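Local atomic coordinates of ABC sugar (Ribose) transporter, periplasmic substrate-binding subunit (Rhodobacter sphaeroides, PDB entry 3L49), a protein that probably binds a sugar in the periplasm as the substrate-binding subunit of an ABC transporter, the ligand in this crystal being unidentified. Residues H98-N106 with I251-H262; V179-E189 with A209-I218. One frame throughout, in Å; residues are numbered along the deposited sequence.

Interaction 1: H98-N106 with I251-H262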
ATOM      1  N   HIS A  98      17.851  -6.539  -2.419  1.00 27.70           N
ATOM      2  CA  HIS A  98      18.852  -5.479  -2.307  1.00 22.23           C
ATOM      3  C   HIS A  98      18.909  -4.877  -0.888  1.00 29.42           C
ATOM      4  O   HIS A  98      19.897  -4.250  -0.520  1.00 21.77           O
ATOM      5  CB  HIS A  98      18.569  -4.366  -3.321  1.00 27.51           C
ATOM      6  CG  HIS A  98      18.755  -4.766  -4.755  1.00 28.93           C
ATOM      7  ND1 HIS A  98      19.995  -5.014  -5.308  1.00 27.87           N
ATOM      8  CD2 HIS A  98      17.857  -4.926  -5.758  1.00 28.42           C
ATOM      9  CE1 HIS A  98      19.850  -5.329  -6.584  1.00 33.85           C
ATOM     10  NE2 HIS A  98      18.563  -5.281  -6.883  1.00 27.43           N
ATOM     11  N   ALA A  99      17.852  -5.086  -0.104  1.00 28.80           N
ATOM     12  CA  ALA A  99      17.727  -4.516   1.239  1.00 32.78           C
ATOM     13  C   ALA A  99      18.188  -5.447   2.368  1.00 31.77           C
ATOM     14  O   ALA A  99      17.959  -6.655   2.325  1.00 28.68           O
ATOM     15  CB  ALA A  99      16.285  -4.079   1.483  1.00 32.58           C
ATOM     16  N   ILE A 100      18.833  -4.860   3.375  1.00 27.93           N
ATOM     17  CA  ILE A 100      19.134  -5.529   4.639  1.00 26.35           C
ATOM     18  C   ILE A 100      17.830  -5.915   5.361  1.00 23.41           C
ATOM     19  O   ILE A 100      17.693  -7.021   5.888  1.00 18.01           O
ATOM     20  CB  ILE A 100      20.014  -4.610   5.536  1.00 33.51           C
ATOM     21  CG1 ILE A 100      21.439  -4.544   4.975  1.00 39.20           C
ATOM     22  CG2 ILE A 100      20.030  -5.071   7.007  1.00 20.41           C
ATOM     23  CD1 ILE A 100      22.184  -3.271   5.319  1.00 36.93           C
ATOM     24  N   ASN A 101      16.866  -5.004   5.342  1.00 18.35           N
ATOM     25  CA  ASN A 101      15.623  -5.157   6.079  1.00 20.68           C
ATOM     26  C   ASN A 101      14.485  -4.479   5.319  1.00 13.15           C
ATOM     27  O   ASN A 101      14.676  -3.434   4.698  1.00 22.46           O
ATOM     28  CB  ASN A 101      15.787  -4.579   7.504  1.00 13.11           C
ATOM     29  CG  ASN A 101      14.461  -4.480   8.274  1.00 25.80           C
ATOM     30  OD1 ASN A 101      13.714  -3.512   8.120  1.00 29.21           O
ATOM     31  ND2 ASN A 101      14.180  -5.473   9.119  1.00 23.48           N
ATOM     32  N   ASN A 102      13.312  -5.094   5.362  1.00 17.21           N
ATOM     33  CA  ASN A 102      12.094  -4.492   4.863  1.00 20.04           C
ATOM     34  C   ASN A 102      11.075  -4.388   5.985  1.00 23.96           C
ATOM     35  O   ASN A 102      10.554  -5.403   6.426  1.00 28.82           O
ATOM     36  CB  ASN A 102      11.519  -5.329   3.717  1.00 23.23           C
ATOM     37  CG  ASN A 102      10.229  -4.752   3.169  1.00 24.42           C
ATOM     38  OD1 ASN A 102      10.138  -3.557   2.883  1.00 43.76           O
ATOM     39  ND2 ASN A 102       9.225  -5.600   3.016  1.00 23.76           N
ATOM     40  N   THR A 103      10.805  -3.170   6.455  1.00 26.54           N
ATOM     41  CA  THR A 103       9.746  -2.946   7.438  1.00 17.70           C
ATOM     42  C   THR A 103       8.422  -2.715   6.703  1.00 18.65           C
ATOM     43  O   THR A 103       8.373  -1.959   5.747  1.00 19.52           O
ATOM     44  CB  THR A 103      10.082  -1.778   8.400  1.00 25.49           C
ATOM     45  OG1 THR A 103      11.333  -2.045   9.050  1.00 30.50           O
ATOM     46  CG2 THR A 103       9.004  -1.622   9.469  1.00 23.57           C
ATOM     47  N   THR A 104       7.359  -3.377   7.155  1.00 22.73           N
ATOM     48  CA  THR A 104       6.115  -3.480   6.388  1.00 27.47           C
ATOM     49  C   THR A 104       4.989  -4.027   7.276  1.00 22.07           C
ATOM     50  O   THR A 104       5.100  -3.989   8.488  1.00 26.07           O
ATOM     51  CB  THR A 104       6.332  -4.371   5.117  1.00 28.13           C
ATOM     52  OG1 THR A 104       5.149  -4.399   4.305  1.00 31.66           O
ATOM     53  CG2 THR A 104       6.766  -5.801   5.493  1.00 25.32           C
ATOM     54  N   SER A 105       3.906  -4.509   6.665  1.00 23.31           N
ATOM     55  CA  SER A 105       2.858  -5.253   7.354  1.00 17.92           C
ATOM     56  C   SER A 105       2.819  -6.667   6.804  1.00 24.83           C
ATOM     57  O   SER A 105       3.524  -6.979   5.839  1.00 34.91           O
ATOM     58  CB  SER A 105       1.502  -4.591   7.140  1.00 21.57           C
ATOM     59  OG  SER A 105       1.436  -3.344   7.797  1.00 30.29           O
ATOM     60  N   ASN A 106       1.999  -7.525   7.408  1.00 20.25           N
ATOM     61  CA  ASN A 106       1.842  -8.881   6.903  1.00 21.25           C
ATOM     62  C   ASN A 106       0.804  -8.879   5.800  1.00 24.72           C
ATOM     63  O   ASN A 106      -0.388  -9.077   6.035  1.00 23.20           O
ATOM     64  CB  ASN A 106       1.468  -9.862   8.013  1.00 21.81           C
ATOM     65  CG  ASN A 106       1.567 -11.319   7.569  1.00 30.66           C
ATOM     66  OD1 ASN A 106       1.645 -11.619   6.375  1.00 30.79           O
ATOM     67  ND2 ASN A 106       1.563 -12.232   8.535  1.00 27.92           N
ATOM     68  N   ILE A 251       5.280   1.702  11.090  1.00 21.06           N
ATOM     69  CA  ILE A 251       6.176   1.180  10.052  1.00 25.84           C
ATOM     70  C   ILE A 251       7.398   2.093   9.856  1.00 26.36           C
ATOM     71  O   ILE A 251       8.534   1.620   9.889  1.00 27.21           O
ATOM     72  CB  ILE A 251       5.402   0.916   8.718  1.00 21.58           C
ATOM     73  CG1 ILE A 251       4.663  -0.425   8.790  1.00 20.41           C
ATOM     74  CG2 ILE A 251       6.329   0.903   7.529  1.00 20.58           C
ATOM     75  CD1 ILE A 251       3.289  -0.444   8.099  1.00 25.12           C
ATOM     76  N   GLY A 252       7.161   3.396   9.699  1.00 23.92           N
ATOM     77  CA  GLY A 252       8.238   4.361   9.534  1.00 22.40           C
ATOM     78  C   GLY A 252       9.188   4.398  10.718  1.00 23.08           C
ATOM     79  O   GLY A 252      10.409   4.387  10.539  1.00 28.36           O
ATOM     80  N   LYS A 253       8.611   4.421  11.918  1.00 28.67           N
ATOM     81  CA  LYS A 253       9.353   4.403  13.181  1.00 25.56           C
ATOM     82  C   LYS A 253      10.242   3.175  13.309  1.00 33.91           C
ATOM     83  O   LYS A 253      11.398   3.287  13.709  1.00 32.99           O
ATOM     84  CB  LYS A 253       8.384   4.418  14.353  1.00 27.34           C
ATOM     85  CG  LYS A 253       8.851   5.263  15.505  1.00 29.51           C
ATOM     86  CD  LYS A 253       8.110   4.934  16.784  1.00 49.82           C
ATOM     87  CE  LYS A 253       8.115   6.132  17.727  1.00 58.56           C
ATOM     88  NZ  LYS A 253       8.644   5.782  19.071  1.00 41.06           N
ATOM     89  N   LEU A 254       9.693   2.014  12.950  1.00 28.52           N
ATOM     90  CA  LEU A 254      10.373   0.725  13.122  1.00 27.26           C
ATOM     91  C   LEU A 254      11.524   0.532  12.140  1.00 28.39           C
ATOM     92  O   LEU A 254      12.535  -0.089  12.479  1.00 32.17           O
ATOM     93  CB  LEU A 254       9.375  -0.428  12.976  1.00 25.33           C
ATOM     94  CG  LEU A 254       8.389  -0.751  14.101  1.00 32.65           C
ATOM     95  CD1 LEU A 254       7.228  -1.582  13.560  1.00 31.91           C
ATOM     96  CD2 LEU A 254       9.092  -1.463  15.254  1.00 42.39           C
ATOM     97  N   ALA A 255      11.343   1.056  10.926  1.00 25.19           N
ATOM     98  CA  ALA A 255      12.361   1.039   9.884  1.00 21.66           C
ATOM     99  C   ALA A 255      13.627   1.787  10.303  1.00 25.08           C
ATOM    100  O   ALA A 255      14.732   1.328  10.034  1.00 28.96           O
ATOM    101  CB  ALA A 255      11.800   1.611   8.586  1.00 17.26           C
ATOM    102  N   VAL A 256      13.451   2.922  10.979  1.00 26.32           N
ATOM    103  CA  VAL A 256      14.571   3.743  11.445  1.00 23.33           C
ATOM    104  C   VAL A 256      15.342   3.039  12.567  1.00 24.92           C
ATOM    105  O   VAL A 256      16.568   3.149  12.650  1.00 29.30           O
ATOM    106  CB  VAL A 256      14.108   5.176  11.846  1.00 21.73           C
ATOM    107  CG1 VAL A 256      15.262   6.008  12.396  1.00 18.41           C
ATOM    108  CG2 VAL A 256      13.517   5.879  10.648  1.00 16.05           C
ATOM    109  N   GLN A 257      14.651   2.294  13.420  1.00 26.58           N
ATOM    110  CA  GLN A 257      15.393   1.564  14.446  1.00 31.25           C
ATOM    111  C   GLN A 257      16.011   0.268  13.946  1.00 24.29           C
ATOM    112  O   GLN A 257      16.906  -0.253  14.582  1.00 32.44           O
ATOM    113  CB  GLN A 257      14.632   1.385  15.758  1.00 28.31           C
ATOM    114  CG  GLN A 257      13.150   1.463  15.671  1.00 36.27           C
ATOM    115  CD  GLN A 257      12.561   2.177  16.868  1.00 45.62           C
ATOM    116  OE1 GLN A 257      11.665   1.658  17.522  1.00 50.10           O
ATOM    117  NE2 GLN A 257      13.068   3.370  17.165  1.00 45.87           N
ATOM    118  N   ASN A 258      15.557  -0.229  12.802  1.00 31.19           N
ATOM    119  CA  ASN A 258      16.312  -1.248  12.083  1.00 25.22           C
ATOM    120  C   ASN A 258      17.622  -0.678  11.546  1.00 28.40           C
ATOM    121  O   ASN A 258      18.664  -1.329  11.629  1.00 25.14           O
ATOM    122  CB  ASN A 258      15.484  -1.858  10.958  1.00 30.67           C
ATOM    123  CG  ASN A 258      14.525  -2.916  11.459  1.00 36.36           C
ATOM    124  OD1 ASN A 258      14.866  -3.711  12.339  1.00 38.63           O
ATOM    125  ND2 ASN A 258      13.317  -2.930  10.906  1.00 16.37           N
ATOM    126  N   VAL A 259      17.562   0.542  11.012  1.00 28.22           N
ATOM    127  CA  VAL A 259      18.761   1.281  10.619  1.00 29.36           C
ATOM    128  C   VAL A 259      19.684   1.504  11.824  1.00 28.09           C
ATOM    129  O   VAL A 259      20.868   1.168  11.785  1.00 33.32           O
ATOM    130  CB  VAL A 259      18.413   2.653   9.984  1.00 28.28           C
ATOM    131  CG1 VAL A 259      19.676   3.392   9.583  1.00 37.57           C
ATOM    132  CG2 VAL A 259      17.515   2.483   8.776  1.00 17.63           C
ATOM    133  N   ALA A 260      19.122   2.051  12.896  1.00 33.26           N
ATOM    134  CA  ALA A 260      19.876   2.366  14.107  1.00 31.23           C
ATOM    135  C   ALA A 260      20.477   1.124  14.770  1.00 33.64           C
ATOM    136  O   ALA A 260      21.533   1.205  15.388  1.00 27.34           O
ATOM    137  CB  ALA A 260      18.995   3.119  15.086  1.00 26.13           C
ATOM    138  N   ARG A 261      19.803  -0.017  14.624  1.00 38.20           N
ATOM    139  CA  ARG A 261      20.273  -1.279  15.187  1.00 43.71           C
ATOM    140  C   ARG A 261      21.477  -1.774  14.404  1.00 35.13           C
ATOM    141  O   ARG A 261      22.498  -2.125  14.987  1.00 34.32           O
ATOM    142  CB  ARG A 261      19.164  -2.336  15.155  1.00 46.94           C
ATOM    143  CG  ARG A 261      19.118  -3.226  16.372  1.00 55.05           C
ATOM    144  CD  ARG A 261      18.096  -4.350  16.229  1.00 52.00           C
ATOM    145  NE  ARG A 261      17.776  -4.934  17.530  1.00 65.84           N
ATOM    146  CZ  ARG A 261      18.489  -5.877  18.144  1.00 75.16           C
ATOM    147  NH1 ARG A 261      19.582  -6.380  17.585  1.00 86.08           N
ATOM    148  NH2 ARG A 261      18.101  -6.325  19.331  1.00 82.88           N
ATOM    149  N   HIS A 262      21.340  -1.775  13.081  1.00 39.27           N
ATOM    150  CA  HIS A 262      22.367  -2.229  12.151  1.00 40.48           C
ATOM    151  C   HIS A 262      23.681  -1.451  12.284  1.00 42.85           C
ATOM    152  O   HIS A 262      24.771  -2.034  12.225  1.00 44.47           O
ATOM    153  CB  HIS A 262      21.837  -2.110  10.724  1.00 39.52           C
ATOM    154  CG  HIS A 262      22.859  -2.390   9.669  1.00 44.76           C
ATOM    155  ND1 HIS A 262      23.222  -3.669   9.308  1.00 50.82           N
ATOM    156  CD2 HIS A 262      23.595  -1.557   8.896  1.00 44.81           C
ATOM    157  CE1 HIS A 262      24.140  -3.612   8.359  1.00 46.79           C
ATOM    158  NE2 HIS A 262      24.383  -2.343   8.090  1.00 43.60           N
TER
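Helix against sheet is the theme here: Thr-103 of strand 101-105 packs onto helix 251-262, the two running antiparallel with axes 7.7 Å apart at closest approach. With chi1 -57° Thr-103 has OG1 beside the backbone N and CG2 anti to it, sending both branches to the helix. CG2 lies 3.7 Å from Leu-254 CB and also rests on the carbonyl oxygen of Ile-251, while OG1 accepts a hydrogen bond from Asn-258 ND2 at 2.9 Å. That bond is bent at the hydrogen, 130°, although OG1 lies in the plane of the donor amide; Thr-272 OG1 on strand 271-280 is a second partner of ND2. The Asn-101 amide crosses that of Asn-258 with the planes 48° apart, and its own ND2 is held by Lys-269 O and Thr-272 OG1. At one end of the interface Ile-100 CD1 sits over a face of the His-262 ring, 3.9 Å from the centroid, a CH-pi contact. At the other, Ile-251 CD1 reaches Ser-105 OG at 3.5 Å; the Ser-105 hydroxyl is hydrogen-bonded to Gln-246. Two asparagines and a threonine put a polar patch inside the alpha/beta layering of a periplasmic binding protein lobe.

Interaction 2: V179-E189 with A209-I218; sequences VTDMLTKYPNE and ALQAAGRTDI
Leu-183, on the last turn of helix 171-185, touches five residues of the opposite segment, and its two methyls divide the work. CD1 lies 3.8 Å from Ala-213 CB, and CD2 touches Ile-218 CD1 at 3.9 Å. The side chain of Leu-210 crosses that of Leu-183 at about a right angle and brings its CD2 up to both methyls. One turn earlier Val-179 continues the apolar seam: its CG1, anti to the backbone N (chi1 173°), packs 3.9 Å from Ala-209 CB and also reaches Leu-210 CD2. Behind this row, Ile-195 of strand 194-197 touches both Val-179 and Ile-218.

The polar part centres on Arg-215, whose chain bends at chi2 and chi3 and runs alongside Leu-183 but points the other way. Leu-183 CD2 lies over one face of the guanidinium, 3.4 Å above its plane. Over the opposite face comes the carbonyl oxygen of Pro-187, too poorly angled for a hydrogen bond, while Tyr-186 O stands in plane at the edge, 3.0 Å from NH1. A salt bridge within the 209-218 segment, Arg-215 NH2 to Asp-217 OD2 at 3.3 Å, ties down the other terminal nitrogen. Together the methyl on one face, the carbonyls around NH1 and the carboxylate at NH2 fix the orientation of the guanidinium.

In the backbone, helix 200-212 closes with a Schellman motif: Gly-214 has positive phi, and Arg-215 N bonds back to Leu-210 O at 3.0 Å. That turn delivers Arg-215 to the carbonyls after the neighbouring helix, where the C-terminal ends of two adjacent helices meet beside the parallel sheet of an alpha/beta periplasmic binding protein lobe.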
ATOM      1  N   VAL A 179     -16.323   2.927 -12.096  1.00 21.51           N
ATOM      2  CA  VAL A 179     -17.408   2.179 -11.459  1.00 32.59           C
ATOM      3  C   VAL A 179     -18.751   2.520 -12.118  1.00 33.55           C
ATOM      4  O   VAL A 179     -19.553   1.630 -12.395  1.00 32.22           O
ATOM      5  CB  VAL A 179     -17.424   2.400  -9.913  1.00 28.51           C
ATOM      6  CG1 VAL A 179     -18.647   1.772  -9.266  1.00 20.24           C
ATOM      7  CG2 VAL A 179     -16.183   1.797  -9.296  1.00 21.22           C
ATOM      8  N   THR A 180     -18.954   3.810 -12.394  1.00 38.81           N
ATOM      9  CA  THR A 180     -20.130   4.308 -13.111  1.00 34.50           C
ATOM     10  C   THR A 180     -20.281   3.649 -14.495  1.00 35.06           C
ATOM     11  O   THR A 180     -21.382   3.234 -14.866  1.00 36.31           O
ATOM     12  CB  THR A 180     -20.089   5.854 -13.249  1.00 37.17           C
ATOM     13  OG1 THR A 180     -19.781   6.450 -11.979  1.00 25.60           O
ATOM     14  CG2 THR A 180     -21.430   6.390 -13.749  1.00 23.17           C
ATOM     15  N   ASP A 181     -19.173   3.546 -15.233  1.00 34.11           N
ATOM     16  CA  ASP A 181     -19.129   2.840 -16.519  1.00 41.21           C
ATOM     17  C   ASP A 181     -19.590   1.398 -16.364  1.00 38.23           C
ATOM     18  O   ASP A 181     -20.392   0.904 -17.150  1.00 38.79           O
ATOM     19  CB  ASP A 181     -17.705   2.837 -17.094  1.00 46.80           C
ATOM     20  CG  ASP A 181     -17.243   4.209 -17.565  1.00 67.19           C
ATOM     21  OD1 ASP A 181     -18.052   5.167 -17.548  1.00 78.95           O
ATOM     22  OD2 ASP A 181     -16.055   4.326 -17.953  1.00 58.94           O
ATOM     23  N   MET A 182     -19.090   0.746 -15.319  1.00 43.24           N
ATOM     24  CA  MET A 182     -19.298  -0.676 -15.102  1.00 41.64           C
ATOM     25  C   MET A 182     -20.705  -0.989 -14.604  1.00 37.22           C
ATOM     26  O   MET A 182     -21.246  -2.055 -14.904  1.00 37.52           O
ATOM     27  CB  MET A 182     -18.226  -1.208 -14.146  1.00 45.52           C
ATOM     28  CG  MET A 182     -17.627  -2.559 -14.542  1.00 52.81           C
ATOM     29  SD  MET A 182     -17.003  -2.759 -16.236  1.00 50.89           S
ATOM     30  CE  MET A 182     -15.811  -1.434 -16.374  1.00 53.27           C
ATOM     31  N   LEU A 183     -21.296  -0.054 -13.861  1.00 37.51           N
ATOM     32  CA  LEU A 183     -22.695  -0.162 -13.423  1.00 43.19           C
ATOM     33  C   LEU A 183     -23.667   0.036 -14.588  1.00 48.89           C
ATOM     34  O   LEU A 183     -24.769  -0.516 -14.582  1.00 51.22           O
ATOM     35  CB  LEU A 183     -23.006   0.860 -12.328  1.00 41.09           C
ATOM     36  CG  LEU A 183     -22.410   0.647 -10.932  1.00 48.14           C
ATOM     37  CD1 LEU A 183     -22.411   1.947 -10.132  1.00 31.37           C
ATOM     38  CD2 LEU A 183     -23.145  -0.456 -10.177  1.00 50.32           C
ATOM     39  N   THR A 184     -23.254   0.844 -15.565  1.00 49.12           N
ATOM     40  CA  THR A 184     -24.011   1.039 -16.802  1.00 53.91           C
ATOM     41  C   THR A 184     -23.966  -0.245 -17.622  1.00 52.88           C
ATOM     42  O   THR A 184     -25.003  -0.709 -18.112  1.00 50.92           O
ATOM     43  CB  THR A 184     -23.474   2.249 -17.625  1.00 52.58           C
ATOM     44  OG1 THR A 184     -23.820   3.468 -16.961  1.00 53.77           O
ATOM     45  CG2 THR A 184     -24.058   2.279 -19.039  1.00 49.70           C
ATOM     46  N   LYS A 185     -22.767  -0.820 -17.732  1.00 49.35           N
ATOM     47  CA  LYS A 185     -22.555  -2.068 -18.467  1.00 51.65           C
ATOM     48  C   LYS A 185     -23.266  -3.251 -17.796  1.00 49.81           C
ATOM     49  O   LYS A 185     -23.824  -4.103 -18.483  1.00 53.82           O
ATOM     50  CB  LYS A 185     -21.054  -2.355 -18.655  1.00 45.70           C
ATOM     51  CG  LYS A 185     -20.756  -3.429 -19.708  1.00 52.76           C
ATOM     52  CD  LYS A 185     -19.285  -3.866 -19.730  1.00 60.36           C
ATOM     53  CE  LYS A 185     -18.483  -3.218 -20.858  1.00 64.18           C
ATOM     54  NZ  LYS A 185     -18.012  -1.842 -20.525  1.00 71.44           N
ATOM     55  N   TYR A 186     -23.264  -3.280 -16.462  1.00 52.95           N
ATOM     56  CA  TYR A 186     -23.931  -4.343 -15.697  1.00 51.31           C
ATOM     57  C   TYR A 186     -25.000  -3.803 -14.735  1.00 52.13           C
ATOM     58  O   TYR A 186     -24.747  -3.662 -13.533  1.00 51.30           O
ATOM     59  CB  TYR A 186     -22.903  -5.191 -14.941  1.00 46.64           C
ATOM     60  CG  TYR A 186     -21.789  -5.707 -15.812  1.00 42.10           C
ATOM     61  CD1 TYR A 186     -22.030  -6.682 -16.784  1.00 50.38           C
ATOM     62  CD2 TYR A 186     -20.492  -5.216 -15.672  1.00 42.12           C
ATOM     63  CE1 TYR A 186     -21.005  -7.154 -17.599  1.00 51.61           C
ATOM     64  CE2 TYR A 186     -19.460  -5.679 -16.476  1.00 55.19           C
ATOM     65  CZ  TYR A 186     -19.723  -6.650 -17.439  1.00 52.79           C
ATOM     66  OH  TYR A 186     -18.701  -7.109 -18.238  1.00 43.75           O
ATOM     67  N   PRO A 187     -26.208  -3.518 -15.260  1.00 51.17           N
ATOM     68  CA  PRO A 187     -27.244  -2.868 -14.454  1.00 50.29           C
ATOM     69  C   PRO A 187     -28.047  -3.795 -13.533  1.00 50.61           C
ATOM     70  O   PRO A 187     -28.581  -3.330 -12.528  1.00 43.59           O
ATOM     71  CB  PRO A 187     -28.162  -2.252 -15.508  1.00 51.44           C
ATOM     72  CG  PRO A 187     -28.019  -3.146 -16.703  1.00 51.26           C
ATOM     73  CD  PRO A 187     -26.661  -3.790 -16.639  1.00 48.28           C
ATOM     74  N   ASN A 188     -28.124  -5.081 -13.868  1.00 54.40           N
ATOM     75  CA  ASN A 188     -29.022  -6.017 -13.186  1.00 59.13           C
ATOM     76  C   ASN A 188     -28.576  -6.374 -11.773  1.00 61.96           C
ATOM     77  O   ASN A 188     -27.386  -6.343 -11.459  1.00 64.62           O
ATOM     78  CB  ASN A 188     -29.219  -7.273 -14.034  1.00 58.72           C
ATOM     79  CG  ASN A 188     -29.477  -6.948 -15.492  1.00 62.44           C
ATOM     80  OD1 ASN A 188     -30.542  -6.446 -15.846  1.00 56.38           O
ATOM     81  ND2 ASN A 188     -28.492  -7.218 -16.346  1.00 65.66           N
ATOM     82  N   GLU A 189     -29.545  -6.733 -10.936  1.00 67.79           N
ATOM     83  CA  GLU A 189     -29.367  -6.779  -9.479  1.00 70.91           C
ATOM     84  C   GLU A 189     -28.479  -7.892  -8.905  1.00 67.63           C
ATOM     85  O   GLU A 189     -28.453  -8.091  -7.688  1.00 70.76           O
ATOM     86  CB  GLU A 189     -30.735  -6.776  -8.778  1.00 78.18           C
ATOM     87  CG  GLU A 189     -31.267  -5.377  -8.435  1.00 95.59           C
ATOM     88  CD  GLU A 189     -31.647  -4.556  -9.662  1.00102.60           C
ATOM     89  OE1 GLU A 189     -32.657  -4.892 -10.320  1.00101.62           O
ATOM     90  OE2 GLU A 189     -30.936  -3.567  -9.959  1.00 99.03           O
ATOM     91  N   ALA A 209     -19.522   6.451  -5.944  1.00 14.82           N
ATOM     92  CA  ALA A 209     -20.242   6.111  -7.175  1.00 20.02           C
ATOM     93  C   ALA A 209     -21.443   5.191  -6.956  1.00 28.47           C
ATOM     94  O   ALA A 209     -22.510   5.430  -7.519  1.00 37.07           O
ATOM     95  CB  ALA A 209     -19.284   5.484  -8.201  1.00 18.24           C
ATOM     96  N   LEU A 210     -21.256   4.138  -6.158  1.00 32.20           N
ATOM     97  CA  LEU A 210     -22.328   3.186  -5.834  1.00 28.10           C
ATOM     98  C   LEU A 210     -23.446   3.865  -5.072  1.00 31.60           C
ATOM     99  O   LEU A 210     -24.626   3.592  -5.306  1.00 31.18           O
ATOM    100  CB  LEU A 210     -21.792   2.026  -4.980  1.00 30.09           C
ATOM    101  CG  LEU A 210     -20.828   1.010  -5.601  1.00 20.68           C
ATOM    102  CD1 LEU A 210     -20.317   0.062  -4.519  1.00 15.55           C
ATOM    103  CD2 LEU A 210     -21.478   0.234  -6.747  1.00 26.91           C
ATOM    104  N   GLN A 211     -23.047   4.736  -4.147  1.00 25.06           N
ATOM    105  CA  GLN A 211     -23.961   5.552  -3.374  1.00 27.26           C
ATOM    106  C   GLN A 211     -24.800   6.446  -4.288  1.00 27.55           C
ATOM    107  O   GLN A 211     -26.027   6.452  -4.199  1.00 25.27           O
ATOM    108  CB  GLN A 211     -23.163   6.385  -2.378  1.00 25.94           C
ATOM    109  CG  GLN A 211     -23.905   6.724  -1.131  1.00 38.99           C
ATOM    110  CD  GLN A 211     -23.113   6.398   0.119  1.00 47.84           C
ATOM    111  OE1 GLN A 211     -23.690   6.019   1.138  1.00 45.46           O
ATOM    112  NE2 GLN A 211     -21.788   6.539   0.049  1.00 37.92           N
ATOM    113  N   ALA A 212     -24.133   7.156  -5.196  1.00 27.50           N
ATOM    114  CA  ALA A 212     -24.811   7.992  -6.188  1.00 32.40           C
ATOM    115  C   ALA A 212     -25.722   7.189  -7.139  1.00 35.56           C
ATOM    116  O   ALA A 212     -26.703   7.730  -7.671  1.00 25.58           O
ATOM    117  CB  ALA A 212     -23.795   8.813  -6.980  1.00 29.95           C
ATOM    118  N   ALA A 213     -25.407   5.907  -7.334  1.00 23.05           N
ATOM    119  CA  ALA A 213     -26.219   5.031  -8.183  1.00 22.64           C
ATOM    120  C   ALA A 213     -27.388   4.426  -7.415  1.00 25.00           C
ATOM    121  O   ALA A 213     -28.263   3.800  -8.005  1.00 29.79           O
ATOM    122  CB  ALA A 213     -25.363   3.944  -8.794  1.00 19.19           C
ATOM    123  N   GLY A 214     -27.383   4.613  -6.093  1.00 39.09           N
ATOM    124  CA  GLY A 214     -28.415   4.077  -5.205  1.00 33.19           C
ATOM    125  C   GLY A 214     -28.326   2.582  -4.968  1.00 36.76           C
ATOM    126  O   GLY A 214     -29.289   1.972  -4.503  1.00 36.54           O
ATOM    127  N   ARG A 215     -27.169   1.995  -5.281  1.00 41.49           N
ATOM    128  CA  ARG A 215     -26.923   0.562  -5.112  1.00 41.61           C
ATOM    129  C   ARG A 215     -26.439   0.221  -3.699  1.00 48.98           C
ATOM    130  O   ARG A 215     -25.271   0.448  -3.363  1.00 46.99           O
ATOM    131  CB  ARG A 215     -25.895   0.065  -6.132  1.00 39.56           C
ATOM    132  CG  ARG A 215     -26.225   0.349  -7.584  1.00 34.55           C
ATOM    133  CD  ARG A 215     -27.206  -0.652  -8.154  1.00 38.22           C
ATOM    134  NE  ARG A 215     -26.764  -1.087  -9.478  1.00 55.24           N
ATOM    135  CZ  ARG A 215     -26.308  -2.304  -9.763  1.00 41.75           C
ATOM    136  NH1 ARG A 215     -25.914  -2.588 -11.001  1.00 34.09           N
ATOM    137  NH2 ARG A 215     -26.255  -3.240  -8.818  1.00 47.03           N
ATOM    138  N   THR A 216     -27.345  -0.330  -2.888  1.00 55.08           N
ATOM    139  CA  THR A 216     -27.036  -0.795  -1.525  1.00 61.47           C
ATOM    140  C   THR A 216     -26.552  -2.255  -1.481  1.00 55.76           C
ATOM    141  O   THR A 216     -26.212  -2.765  -0.409  1.00 60.10           O
ATOM    142  CB  THR A 216     -28.266  -0.671  -0.578  1.00 66.57           C
ATOM    143  OG1 THR A 216     -29.408  -1.282  -1.193  1.00 73.34           O
ATOM    144  CG2 THR A 216     -28.585   0.790  -0.246  1.00 61.38           C
ATOM    145  N   ASP A 217     -26.513  -2.907  -2.643  1.00 46.79           N
ATOM    146  CA  ASP A 217     -26.275  -4.353  -2.748  1.00 44.58           C
ATOM    147  C   ASP A 217     -24.836  -4.760  -3.109  1.00 42.27           C
ATOM    148  O   ASP A 217     -24.524  -5.950  -3.194  1.00 46.82           O
ATOM    149  CB  ASP A 217     -27.256  -4.978  -3.755  1.00 43.33           C
ATOM    150  CG  ASP A 217     -27.161  -4.345  -5.136  1.00 53.44           C
ATOM    151  OD1 ASP A 217     -27.528  -3.155  -5.275  1.00 55.58           O
ATOM    152  OD2 ASP A 217     -26.731  -5.041  -6.082  1.00 47.31           O
ATOM    153  N   ILE A 218     -23.973  -3.777  -3.339  1.00 31.21           N
ATOM    154  CA  ILE A 218     -22.574  -4.040  -3.662  1.00 27.65           C
ATOM    155  C   ILE A 218     -21.711  -3.465  -2.545  1.00 29.41           C
ATOM    156  O   ILE A 218     -22.017  -2.399  -2.022  1.00 32.05           O
ATOM    157  CB  ILE A 218     -22.182  -3.429  -5.032  1.00 26.40           C
ATOM    158  CG1 ILE A 218     -23.086  -3.988  -6.137  1.00 19.33           C
ATOM    159  CG2 ILE A 218     -20.697  -3.668  -5.353  1.00 17.81           C
ATOM    160  CD1 ILE A 218     -23.000  -3.257  -7.452  1.00 26.03           C
TER

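In the fold
Interactions 1 and 2 sit toward opposite ends of the molecule, their centres 42 Å apart and their nearest atoms about 24 Å. In sequence both segments of interaction 2 fall between the two of interaction 1: the chain leaves strand 101-105, builds helices 171-185 and 200-212, and only then returns with helix 248-263. Interaction 1 lays that last helix on strand 101-105, in the lobe that also holds strand 89-92, whereas interaction 2 joins the ends of two helices in the lobe of strands 126-131 and 194-197. This out-and-back path fits the two-lobed periplasmic binding proteins, in which the chain crosses between lobes more than once. The side chain of Ile-251 in interaction 1 lies about 7 Å from the bound unknown ligand.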